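Local coordinates for putative short-chain oxidoreductase (Thermus thermophilus, PDB 2YUT), which binds NADP(+) and is probably a short-chain dehydrogenase/reductase that oxidises or reduces its substrate with this cofactor, at residues A[92-95]-A[96-100]; A[103-107]-A[108-112]; A[146-149]-A[150-154]. All coordinates share one frame; numbering follows the deposited sequence.

Contact 1. Residues A[92-95]-A[96-100]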
loop_
_atom_site.group_PDB
_atom_site.type_symbol
_atom_site.label_atom_id
_atom_site.label_comp_id
_atom_site.label_asym_id
_atom_site.label_seq_id
_atom_site.Cartn_x
_atom_site.Cartn_y
_atom_site.Cartn_z
ATOM N N GLU A 92 -4.537 -7.824 -6.919
ATOM C CA GLU A 92 -4.540 -9.132 -6.262
ATOM C C GLU A 92 -3.649 -9.105 -5.030
ATOM O O GLU A 92 -3.994 -9.674 -3.988
ATOM C CB GLU A 92 -4.040 -10.223 -7.215
ATOM C CG GLU A 92 -4.881 -10.381 -8.474
ATOM C CD GLU A 92 -4.464 -11.573 -9.317
ATOM O OE1 GLU A 92 -3.247 -11.744 -9.552
ATOM O OE2 GLU A 92 -5.354 -12.332 -9.754
HETATM N N MSE A 93 -2.499 -8.444 -5.156
HETATM C CA MSE A 93 -1.545 -8.337 -4.060
HETATM C C MSE A 93 -2.115 -7.536 -2.896
HETATM O O MSE A 93 -1.992 -7.941 -1.738
HETATM C CB MSE A 93 -0.247 -7.694 -4.548
HETATM C CG MSE A 93 0.612 -8.603 -5.423
HETATM SE SE MSE A 93 1.190 -10.238 -4.512
HETATM C CE MSE A 93 -0.072 -11.463 -5.322
ATOM N N LEU A 94 -2.735 -6.400 -3.205
ATOM C CA LEU A 94 -3.333 -5.555 -2.177
ATOM C C LEU A 94 -4.484 -6.280 -1.480
ATOM O O LEU A 94 -4.661 -6.163 -0.270
ATOM C CB LEU A 94 -3.837 -4.239 -2.787
ATOM C CG LEU A 94 -2.810 -3.109 -2.963
ATOM C CD1 LEU A 94 -2.357 -2.633 -1.595
ATOM C CD2 LEU A 94 -1.610 -3.588 -3.764
ATOM N N ALA A 95 -5.266 -7.028 -2.249
ATOM C CA ALA A 95 -6.387 -7.768 -1.682
ATOM C C ALA A 95 -5.883 -8.852 -0.726
ATOM O O ALA A 95 -6.348 -8.959 0.408
ATOM C CB ALA A 95 -7.212 -8.405 -2.797
ATOM N N ALA A 96 -4.917 -9.641 -1.188
ATOM C CA ALA A 96 -4.369 -10.725 -0.383
ATOM C C ALA A 96 -3.647 -10.259 0.876
ATOM O O ALA A 96 -3.867 -10.815 1.953
ATOM C CB ALA A 96 -3.433 -11.585 -1.229
ATOM N N HIS A 97 -2.800 -9.240 0.750
ATOM C CA HIS A 97 -2.041 -8.746 1.903
ATOM C C HIS A 97 -2.700 -7.693 2.787
ATOM O O HIS A 97 -2.656 -7.800 4.014
ATOM C CB HIS A 97 -0.687 -8.185 1.462
ATOM C CG HIS A 97 0.212 -9.190 0.821
ATOM N ND1 HIS A 97 0.109 -9.542 -0.506
ATOM C CD2 HIS A 97 1.254 -9.898 1.319
ATOM C CE1 HIS A 97 1.052 -10.419 -0.802
ATOM N NE2 HIS A 97 1.761 -10.651 0.289
ATOM N N LEU A 98 -3.300 -6.678 2.169
ATOM C CA LEU A 98 -3.903 -5.578 2.916
ATOM C C LEU A 98 -5.377 -5.698 3.278
ATOM O O LEU A 98 -5.747 -5.501 4.438
ATOM C CB LEU A 98 -3.681 -4.258 2.159
ATOM C CG LEU A 98 -4.267 -2.984 2.780
ATOM C CD1 LEU A 98 -3.569 -2.697 4.103
ATOM C CD2 LEU A 98 -4.091 -1.809 1.820
ATOM N N LEU A 99 -6.223 -5.998 2.298
ATOM C CA LEU A 99 -7.646 -6.103 2.569
ATOM C C LEU A 99 -7.954 -7.223 3.561
ATOM O O LEU A 99 -8.796 -7.053 4.440
ATOM C CB LEU A 99 -8.428 -6.298 1.267
ATOM C CG LEU A 99 -8.320 -5.148 0.252
ATOM C CD1 LEU A 99 -9.320 -5.379 -0.866
ATOM C CD2 LEU A 99 -8.598 -3.805 0.922
ATOM N N THR A 100 -7.276 -8.361 3.432
ATOM C CA THR A 100 -7.517 -9.463 4.362
ATOM C C THR A 100 -7.222 -8.987 5.783
ATOM O O THR A 100 -8.006 -9.218 6.696
ATOM C CB THR A 100 -6.621 -10.688 4.060
ATOM O OG1 THR A 100 -5.241 -10.316 4.175
ATOM C CG2 THR A 100 -6.901 -11.226 2.659
#

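Contact 2. Residues A[103-107]-A[108-112]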
loop_
_atom_site.group_PDB
_atom_site.type_symbol
_atom_site.label_atom_id
_atom_site.label_comp_id
_atom_site.label_asym_id
_atom_site.label_seq_id
_atom_site.Cartn_x
_atom_site.Cartn_y
_atom_site.Cartn_z
ATOM N N PHE A 103 -9.818 -6.162 6.937
ATOM C CA PHE A 103 -11.125 -6.710 7.299
ATOM C C PHE A 103 -11.039 -7.512 8.604
ATOM O O PHE A 103 -11.909 -7.409 9.465
ATOM C CB PHE A 103 -11.685 -7.591 6.172
ATOM C CG PHE A 103 -11.978 -6.840 4.896
ATOM C CD1 PHE A 103 -12.239 -5.471 4.917
ATOM C CD2 PHE A 103 -12.013 -7.509 3.675
ATOM C CE1 PHE A 103 -12.529 -4.779 3.738
ATOM C CE2 PHE A 103 -12.302 -6.826 2.491
ATOM C CZ PHE A 103 -12.560 -5.458 2.524
ATOM N N VAL A 104 -9.983 -8.301 8.754
ATOM C CA VAL A 104 -9.807 -9.089 9.968
ATOM C C VAL A 104 -9.649 -8.180 11.191
ATOM O O VAL A 104 -10.316 -8.370 12.204
ATOM C CB VAL A 104 -8.563 -10.013 9.862
ATOM C CG1 VAL A 104 -8.169 -10.530 11.242
ATOM C CG2 VAL A 104 -8.872 -11.186 8.935
ATOM N N LEU A 105 -8.775 -7.183 11.077
ATOM C CA LEU A 105 -8.514 -6.260 12.173
ATOM C C LEU A 105 -9.736 -5.433 12.569
ATOM O O LEU A 105 -9.908 -5.081 13.735
ATOM C CB LEU A 105 -7.355 -5.329 11.802
ATOM C CG LEU A 105 -6.861 -4.385 12.899
ATOM C CD1 LEU A 105 -6.459 -5.196 14.132
ATOM C CD2 LEU A 105 -5.685 -3.569 12.384
ATOM N N LYS A 106 -10.585 -5.124 11.600
ATOM C CA LYS A 106 -11.771 -4.333 11.877
ATOM C C LYS A 106 -12.839 -5.087 12.663
ATOM O O LYS A 106 -13.461 -4.528 13.560
ATOM C CB LYS A 106 -12.391 -3.834 10.568
ATOM C CG LYS A 106 -13.726 -3.109 10.756
ATOM C CD LYS A 106 -14.328 -2.680 9.418
ATOM C CE LYS A 106 -15.644 -1.937 9.611
ATOM N NZ LYS A 106 -16.305 -1.628 8.314
ATOM N N HIS A 107 -13.049 -6.354 12.321
ATOM C CA HIS A 107 -14.080 -7.156 12.972
ATOM C C HIS A 107 -13.632 -8.068 14.110
ATOM O O HIS A 107 -14.459 -8.686 14.777
ATOM C CB HIS A 107 -14.795 -7.983 11.908
ATOM C CG HIS A 107 -15.429 -7.151 10.840
ATOM N ND1 HIS A 107 -16.596 -6.447 11.041
ATOM C CD2 HIS A 107 -15.035 -6.871 9.575
ATOM C CE1 HIS A 107 -16.895 -5.771 9.946
ATOM N NE2 HIS A 107 -15.963 -6.011 9.042
ATOM N N ALA A 108 -12.331 -8.151 14.347
ATOM C CA ALA A 108 -11.828 -9.018 15.405
ATOM C C ALA A 108 -12.258 -8.610 16.816
ATOM O O ALA A 108 -12.344 -7.426 17.148
ATOM C CB ALA A 108 -10.307 -9.090 15.333
ATOM N N ARG A 109 -12.545 -9.606 17.641
ATOM C CA ARG A 109 -12.896 -9.362 19.035
ATOM C C ARG A 109 -11.606 -9.671 19.789
ATOM O O ARG A 109 -11.010 -10.727 19.578
ATOM C CB ARG A 109 -13.993 -10.316 19.501
ATOM C CG ARG A 109 -15.412 -9.857 19.225
ATOM C CD ARG A 109 -15.701 -9.709 17.748
ATOM N NE ARG A 109 -17.139 -9.613 17.513
ATOM C CZ ARG A 109 -17.688 -9.155 16.394
ATOM N NH1 ARG A 109 -16.921 -8.743 15.394
ATOM N NH2 ARG A 109 -19.008 -9.111 16.277
ATOM N N PHE A 110 -11.172 -8.762 20.655
ATOM C CA PHE A 110 -9.936 -8.958 21.408
ATOM C C PHE A 110 -10.108 -8.872 22.914
ATOM O O PHE A 110 -10.931 -8.110 23.413
ATOM C CB PHE A 110 -8.896 -7.901 21.018
ATOM C CG PHE A 110 -8.330 -8.065 19.637
ATOM C CD1 PHE A 110 -7.526 -9.155 19.323
ATOM C CD2 PHE A 110 -8.570 -7.101 18.658
ATOM C CE1 PHE A 110 -6.962 -9.284 18.054
ATOM C CE2 PHE A 110 -8.011 -7.218 17.383
ATOM C CZ PHE A 110 -7.206 -8.311 17.080
ATOM N N GLN A 111 -9.304 -9.653 23.631
ATOM C CA GLN A 111 -9.286 -9.634 25.092
ATOM C C GLN A 111 -8.270 -8.535 25.399
ATOM O O GLN A 111 -7.413 -8.240 24.562
ATOM C CB GLN A 111 -8.739 -10.957 25.648
ATOM C CG GLN A 111 -9.622 -12.173 25.423
ATOM C CD GLN A 111 -10.758 -12.252 26.419
ATOM O OE1 GLN A 111 -11.117 -11.251 27.046
ATOM N NE2 GLN A 111 -11.341 -13.438 26.564
ATOM N N LYS A 112 -8.358 -7.919 26.571
ATOM C CA LYS A 112 -7.376 -6.899 26.933
ATOM C C LYS A 112 -6.033 -7.624 26.967
ATOM O O LYS A 112 -5.959 -8.772 27.400
ATOM C CB LYS A 112 -7.683 -6.315 28.316
ATOM C CG LYS A 112 -8.920 -5.424 28.370
ATOM C CD LYS A 112 -8.694 -4.121 27.615
ATOM C CE LYS A 112 -9.918 -3.216 27.664
ATOM N NZ LYS A 112 -10.252 -2.796 29.054
HETATM O O HOH W 1 -17.987 -6.934 13.398
#

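Contact 3. Residues A[146-149]-A[150-154]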
loop_
_atom_site.group_PDB
_atom_site.type_symbol
_atom_site.label_atom_id
_atom_site.label_comp_id
_atom_site.label_asym_id
_atom_site.label_seq_id
_atom_site.Cartn_x
_atom_site.Cartn_y
_atom_site.Cartn_z
ATOM N N GLU A 146 0.983 0.780 11.477
ATOM C CA GLU A 146 1.631 1.799 12.287
ATOM C C GLU A 146 0.611 2.855 12.682
ATOM O O GLU A 146 0.613 3.338 13.812
ATOM C CB GLU A 146 2.789 2.441 11.519
ATOM C CG GLU A 146 3.494 3.555 12.281
ATOM C CD GLU A 146 3.849 3.159 13.704
ATOM O OE1 GLU A 146 4.406 2.057 13.897
ATOM O OE2 GLU A 146 3.575 3.952 14.631
ATOM N N ALA A 147 -0.272 3.191 11.747
ATOM C CA ALA A 147 -1.304 4.191 11.988
ATOM C C ALA A 147 -2.342 3.683 12.980
ATOM O O ALA A 147 -2.809 4.426 13.842
ATOM C CB ALA A 147 -1.987 4.563 10.671
ATOM N N ALA A 148 -2.699 2.410 12.846
ATOM C CA ALA A 148 -3.693 1.778 13.704
ATOM C C ALA A 148 -3.148 1.439 15.088
ATOM O O ALA A 148 -3.913 1.148 16.005
ATOM C CB ALA A 148 -4.214 0.507 13.035
ATOM N N ARG A 149 -1.828 1.487 15.228
ATOM C CA ARG A 149 -1.162 1.147 16.482
ATOM C C ARG A 149 -1.759 1.762 17.753
ATOM O O ARG A 149 -2.105 1.034 18.684
ATOM C CB ARG A 149 0.324 1.494 16.378
ATOM C CG ARG A 149 1.185 0.849 17.444
ATOM C CD ARG A 149 2.665 1.085 17.168
ATOM N NE ARG A 149 3.133 0.374 15.978
ATOM C CZ ARG A 149 3.209 -0.950 15.873
ATOM N NH1 ARG A 149 2.846 -1.722 16.889
ATOM N NH2 ARG A 149 3.655 -1.505 14.754
ATOM N N LYS A 150 -1.890 3.086 17.795
ATOM C CA LYS A 150 -2.437 3.752 18.979
ATOM C C LYS A 150 -3.927 3.501 19.175
ATOM O O LYS A 150 -4.418 3.500 20.306
ATOM C CB LYS A 150 -2.169 5.260 18.920
ATOM C CG LYS A 150 -0.693 5.613 18.960
ATOM C CD LYS A 150 -0.455 7.110 18.844
ATOM C CE LYS A 150 -1.018 7.863 20.034
ATOM N NZ LYS A 150 -0.647 9.304 19.984
ATOM N N GLU A 151 -4.647 3.289 18.078
ATOM C CA GLU A 151 -6.076 3.011 18.164
ATOM C C GLU A 151 -6.291 1.704 18.924
ATOM O O GLU A 151 -7.117 1.628 19.829
ATOM C CB GLU A 151 -6.687 2.876 16.769
ATOM C CG GLU A 151 -6.802 4.171 15.991
ATOM C CD GLU A 151 -7.460 3.969 14.637
ATOM O OE1 GLU A 151 -8.559 3.372 14.592
ATOM O OE2 GLU A 151 -6.880 4.409 13.622
ATOM N N LEU A 152 -5.543 0.676 18.538
ATOM C CA LEU A 152 -5.657 -0.635 19.166
ATOM C C LEU A 152 -5.144 -0.664 20.602
ATOM O O LEU A 152 -5.723 -1.331 21.458
ATOM C CB LEU A 152 -4.924 -1.681 18.319
ATOM C CG LEU A 152 -5.699 -2.234 17.116
ATOM C CD1 LEU A 152 -6.827 -3.134 17.616
ATOM C CD2 LEU A 152 -6.260 -1.093 16.267
ATOM N N LEU A 153 -4.066 0.067 20.870
ATOM C CA LEU A 153 -3.504 0.101 22.213
ATOM C C LEU A 153 -4.541 0.641 23.192
ATOM O O LEU A 153 -4.546 0.274 24.366
ATOM C CB LEU A 153 -2.248 0.971 22.244
ATOM C CG LEU A 153 -1.412 0.907 23.525
ATOM C CD1 LEU A 153 -0.992 -0.533 23.812
ATOM C CD2 LEU A 153 -0.190 1.796 23.370
ATOM N N ARG A 154 -5.422 1.504 22.698
ATOM C CA ARG A 154 -6.472 2.088 23.524
ATOM C C ARG A 154 -7.428 0.994 23.988
ATOM O O ARG A 154 -8.083 1.130 25.020
ATOM C CB ARG A 154 -7.241 3.148 22.731
ATOM C CG ARG A 154 -6.401 4.339 22.303
ATOM C CD ARG A 154 -7.123 5.153 21.239
ATOM N NE ARG A 154 -6.313 6.260 20.734
ATOM C CZ ARG A 154 -6.638 7.000 19.679
ATOM N NH1 ARG A 154 -7.758 6.751 19.011
ATOM N NH2 ARG A 154 -5.846 7.991 19.291
HETATM O O HOH W 2 -1.087 4.995 15.957
#

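Contact 1. Residues A[92-95]-A[96-100]
Met93 O accepts two hydrogen bonds from His97: the backbone N and the ring ND1, each 2.9 Å from Met93 O, approach it from opposite faces of the carbonyl plane. Placing His97 CG beside its own backbone N (chi1 -62°) folds the imidazole back along the helix, and the oxygen then lies almost in the ring plane, so this bond should hold the ring against rotation. Further along, the backbone bonds change step. Leu94 O takes both Leu98 N at 2.8 Å and Leu99 N at 3.0 Å, and Ala95 O takes Thr100 N; the helix widens here into a pi-type turn. Just past it, Thr100 OG1 donates to Ala96 O, 2.7 Å away, from well above the carbonyl plane, and a second bond to His72 NE2 fixes the hydroxyl from outside.

A Met-aromatic contact lies beside this two-donor oxygen of Met93. The selenium of Met93, a selenomethionine, sits at the edge of the imidazole rather than over a face, with SE 3.7 Å from His97 CE1.

Apolar contacts lie on another side of the helix: Leu94 and Leu98 point the same way, CD1 of the former 3.9 Å from CD2 of the latter.

His97 touches the bound NADP, Lys138 and the ring of Tyr134, which stands at about 90° to its own; Tyr134 and Lys138 match the Tyr-X-X-X-Lys signature of the family. Helix 89-107 thus packs on helix 132-153 through Met93, His97 and Leu98, while Leu94 meets Leu94 of the second subunit and Thr100 turns to strand 67-72.

Contact 2. Residues A[103-107]-A[108-112]
Arg109 curls back on the helix end, its chain bent at chi2 (62°), until NH1 donates a hydrogen bond to His107 O, at 2.5 Å unusually short, so the exact length is doubtful. The approach is edge-on for both groups: the oxygen lies in the guanidinium plane, and NH1 sits in the carbonyl plane on a lone pair. Water 1 spans the same two residues, accepting from Arg109 NH1 at 2.9 Å and lying in the imidazole plane at His107 ND1. One face of that imidazole is covered by the aliphatic chain of Lys106, with CG 4.0 Å above the plane of the His107 ring; its NE2 bonds Glu54. The segment lies in the beta-alpha-beta crossover from strand 67-72 through helix 89-107 to strand 114-119 of the Rossmann fold, the helix's last turn closed by a weak bond from Ala108 N to Val104 O. Beyond NH1, Arg109 NH2 forms a salt bridge with Glu62 of helix 54-64. A leucine in place of Arg109 would probably leave His107 O without its side-chain donor and Glu62 without this charge partner. On the apolar side, Leu105 and Phe110 cross at about a right angle, and Leu105 CD1 meets the ring edge at CE2 of Phe110, 4.1 Å away. Val104 and Phe110 both pack on Leu70, whereas Arg83 of the second subunit bonds the carbonyl oxygens of Leu105 and Ala108.

Contact 3. Residues A[146-149]-A[150-154]
Water 2 is wedged between Ala147 O and Lys150 N, donating to the oxygen and accepting from the amide, with its own oxygen 2.8 Å from each of Ala147 O and Lys150 N. It marks a hydrated kink in helix 132-153, the long helix of the Rossmann-type short-chain dehydrogenase fold that also carries the NADP-binding Lys138. Lys150 N has no direct bond to the preceding turn, and the water supplies its acceptor instead.

Regular helical bonding resumes just after the kink. Leu152 N donates to Ala148 O at 3.0 Å, nearly along the C=O axis, and Leu153 N to Arg149 O at 3.1 Å.

Ahead of the kink, Arg149 reaches back to Glu146. A chi1 of -164° sends the chain away from its own amide, and a bend at chi3 then brings Arg149 NE 3.0 Å from Glu146 OE1 in a salt bridge. The carboxylate oxygen lies near the guanidinium plane, whereas NE stands 45° out of the carboxylate plane, so one group is met edge-on and the other from above. Arg149 NH1 also bonds Leu159 O, tying this turn to the outer strand 158-162.

Glu151 leaves the helix on another side, extended beyond CG, to engage the second subunit: OE1 bonds Val82 N there, and OE2 makes a weak bond to Gly130 N of the same subunit. These backbone donors would probably stabilise a charge on this buried residue. Ala148 and Leu152 both pack on Leu159 of strand 158-162. Leu152 doubles back over the turn it is bonded to, bringing CD2 to 3.3 Å from Ala148 O and 4.1 Å from Ala148 CB.

How the contacts relate
From the N terminus the contacts come in series, none nested or crossing, and each closes only a turn within a continuous stretch rather than a long loop. Contact 1 lies early in helix 89-107, beside the cofactor; contact 2 follows at the end of that helix, its centre about 18 Å from the first, and leads toward strand 114-119. Contact 3 comes late in helix 132-153, next to strand 158-162. Contacts 2 and 3 meet through Leu152 CD1, 4.1 Å from Leu105 CD1, so the two long helices touch again near their C-terminal ends. Contacts 1 and 3 do not touch. All three reach the second subunit.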